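Local atomic coordinates of PnpC (PDB entry 3N9T), a protein that probably cleaves the aromatic ring of hydroxyquinol between neighbouring hydroxylated carbons, using molecular oxygen and a bound ferric iron. Residues W152-N157 and V190-P195. Residues are numbered along the deposited sequence; the frame is centred on the assembly and turned at random.
Sequences WQTADN and VPVCYP. With FE (Fe (III) ion), chain D.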
loop_
_atom_site.group_PDB
_atom_site.type_symbol
_atom_site.label_atom_id
_atom_site.label_comp_id
_atom_site.label_asym_id
_atom_site.label_seq_id
_atom_site.Cartn_x
_atom_site.Cartn_y
_atom_site.Cartn_z
ATOM N N TRP A 152 -6.636 -24.354 -18.761
ATOM C CA TRP A 152 -6.998 -24.818 -17.422
ATOM C C TRP A 152 -8.322 -24.106 -16.994
ATOM O O TRP A 152 -8.658 -22.980 -17.455
ATOM C CB TRP A 152 -5.803 -24.643 -16.437
ATOM C CG TRP A 152 -5.362 -23.221 -16.091
ATOM C CD1 TRP A 152 -5.645 -22.505 -14.919
ATOM C CD2 TRP A 152 -4.571 -22.321 -16.929
ATOM N NE1 TRP A 152 -5.027 -21.229 -14.995
ATOM C CE2 TRP A 152 -4.371 -21.111 -16.197
ATOM C CE3 TRP A 152 -3.986 -22.449 -18.216
ATOM C CZ2 TRP A 152 -3.678 -19.989 -16.744
ATOM C CZ3 TRP A 152 -3.289 -21.368 -18.751
ATOM C CH2 TRP A 152 -3.161 -20.128 -18.012
ATOM N N GLN A 153 -9.086 -24.777 -16.149
ATOM C CA GLN A 153 -10.367 -24.264 -15.683
ATOM C C GLN A 153 -10.710 -24.933 -14.346
ATOM O O GLN A 153 -10.146 -25.996 -14.005
ATOM C CB GLN A 153 -11.467 -24.597 -16.688
ATOM C CG GLN A 153 -11.768 -26.036 -16.909
ATOM C CD GLN A 153 -13.013 -26.238 -17.809
ATOM O OE1 GLN A 153 -12.878 -26.276 -19.015
ATOM N NE2 GLN A 153 -14.215 -26.316 -17.215
ATOM N N THR A 154 -11.631 -24.325 -13.591
ATOM C CA THR A 154 -12.062 -24.926 -12.311
ATOM C C THR A 154 -12.958 -26.094 -12.559
ATOM O O THR A 154 -13.541 -26.225 -13.642
ATOM C CB THR A 154 -12.913 -23.986 -11.454
ATOM O OG1 THR A 154 -13.933 -23.424 -12.281
ATOM C CG2 THR A 154 -12.099 -22.915 -10.835
ATOM N N ALA A 155 -13.069 -26.966 -11.548
ATOM C CA ALA A 155 -14.084 -28.021 -11.591
ATOM C C ALA A 155 -15.447 -27.402 -11.196
ATOM O O ALA A 155 -15.503 -26.193 -10.897
ATOM C CB ALA A 155 -13.691 -29.126 -10.624
ATOM N N ASP A 156 -16.518 -28.207 -11.214
ATOM C CA ASP A 156 -17.823 -27.844 -10.596
ATOM C C ASP A 156 -17.674 -27.252 -9.179
ATOM O O ASP A 156 -18.227 -26.177 -8.918
ATOM C CB ASP A 156 -18.805 -29.030 -10.589
ATOM C CG ASP A 156 -19.576 -29.209 -11.946
ATOM O OD1 ASP A 156 -19.355 -28.407 -12.917
ATOM O OD2 ASP A 156 -20.408 -30.179 -12.029
ATOM N N ASN A 157 -16.891 -27.883 -8.300
ATOM C CA ASN A 157 -16.590 -27.279 -6.990
ATOM C C ASN A 157 -15.908 -25.868 -7.008
ATOM O O ASN A 157 -15.598 -25.303 -5.959
ATOM C CB ASN A 157 -15.838 -28.277 -6.063
ATOM C CG ASN A 157 -14.357 -28.439 -6.426
ATOM O OD1 ASN A 157 -13.895 -27.893 -7.423
ATOM N ND2 ASN A 157 -13.605 -29.198 -5.613
ATOM N N VAL A 190 -18.605 -27.518 -19.139
ATOM C CA VAL A 190 -18.880 -26.114 -19.195
ATOM C C VAL A 190 -18.268 -25.496 -17.937
ATOM O O VAL A 190 -18.490 -25.970 -16.835
ATOM C CB VAL A 190 -20.378 -25.789 -19.286
ATOM C CG1 VAL A 190 -20.572 -24.280 -19.277
ATOM C CG2 VAL A 190 -21.004 -26.419 -20.516
ATOM N N PRO A 191 -17.422 -24.473 -18.103
ATOM C CA PRO A 191 -16.833 -23.842 -16.888
ATOM C C PRO A 191 -17.949 -23.242 -16.001
ATOM O O PRO A 191 -18.980 -22.794 -16.531
ATOM C CB PRO A 191 -15.936 -22.759 -17.459
ATOM C CG PRO A 191 -15.628 -23.224 -18.869
ATOM C CD PRO A 191 -16.934 -23.879 -19.341
ATOM N N VAL A 192 -17.751 -23.245 -14.693
ATOM C CA VAL A 192 -18.691 -22.602 -13.752
ATOM C C VAL A 192 -18.032 -21.403 -13.012
ATOM O O VAL A 192 -16.805 -21.355 -12.815
ATOM C CB VAL A 192 -19.306 -23.637 -12.748
ATOM C CG1 VAL A 192 -19.809 -24.939 -13.503
ATOM C CG2 VAL A 192 -18.264 -24.100 -11.750
ATOM N N CYS A 193 -18.857 -20.395 -12.663
ATOM C CA CYS A 193 -18.387 -19.233 -11.862
ATOM C C CYS A 193 -17.940 -19.707 -10.459
ATOM O O CYS A 193 -18.396 -20.759 -9.964
ATOM C CB CYS A 193 -19.476 -18.153 -11.813
ATOM S SG CYS A 193 -21.050 -18.701 -11.156
ATOM N N TYR A 194 -17.046 -18.975 -9.816
ATOM C CA TYR A 194 -16.553 -19.385 -8.509
ATOM C C TYR A 194 -16.112 -18.098 -7.779
ATOM O O TYR A 194 -15.826 -17.116 -8.475
ATOM C CB TYR A 194 -15.390 -20.381 -8.659
ATOM C CG TYR A 194 -14.178 -19.827 -9.416
ATOM C CD1 TYR A 194 -14.025 -20.054 -10.777
ATOM C CD2 TYR A 194 -13.159 -19.137 -8.759
ATOM C CE1 TYR A 194 -12.911 -19.606 -11.476
ATOM C CE2 TYR A 194 -12.037 -18.658 -9.457
ATOM C CZ TYR A 194 -11.907 -18.884 -10.827
ATOM O OH TYR A 194 -10.793 -18.451 -11.591
ATOM N N PRO A 195 -16.136 -18.070 -6.405
ATOM C CA PRO A 195 -15.783 -16.835 -5.703
ATOM C C PRO A 195 -14.295 -16.812 -5.381
ATOM O O PRO A 195 -13.660 -17.865 -5.248
ATOM C CB PRO A 195 -16.596 -16.935 -4.382
ATOM C CG PRO A 195 -16.468 -18.460 -4.043
ATOM C CD PRO A 195 -16.571 -19.130 -5.431
HETATM FE FE FE D . -9.605 -18.700 -13.376
HETATM O O HOH W 1 -20.259 -27.853 -16.009
HETATM O O HOH W 2 -7.966 -17.707 -12.461
#
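At the ferric iron site, the Tyr194 ring carries Thr154 on one face: CG2 of Thr154 lies 3.7 Å from the ring centroid, 26° off the normal, a CH-pi contact displaced toward the CD1-CE1 rim. The Thr154 chi1 of 48° sets CG2 anti to the carbonyl carbon, and this is the branch laid over the ring. The hydroxyl end of the same ring binds the iron, OH to FE 2.2 Å, and the metal lies in the ring plane; Tyr160, His218 and His220 are the other protein ligands, the two-tyrosine, two-histidine set of intradiol dioxygenases. Farther along, CG2 of Val192 touches the backbone O of Asp156 at 3.5 Å, and a water bridges the loops, donating to Asp156 OD1 (a long 3.3 Å) and to Val190 O (2.7 Å). Nearer strand 148-152, the side chains of Gln153 and Pro191 cross at about a right angle, Gln153 NE2 lying 3.6 Å from Pro191 CA. The Gln153 amide is fixed by Thr188 OG1 at OE1 and Thr189 O at NE2, so an alanine here would probably leave both without that partner and open a gap against Pro191. Tyr194 pairs through its backbone with Arg215 of strand 214-224.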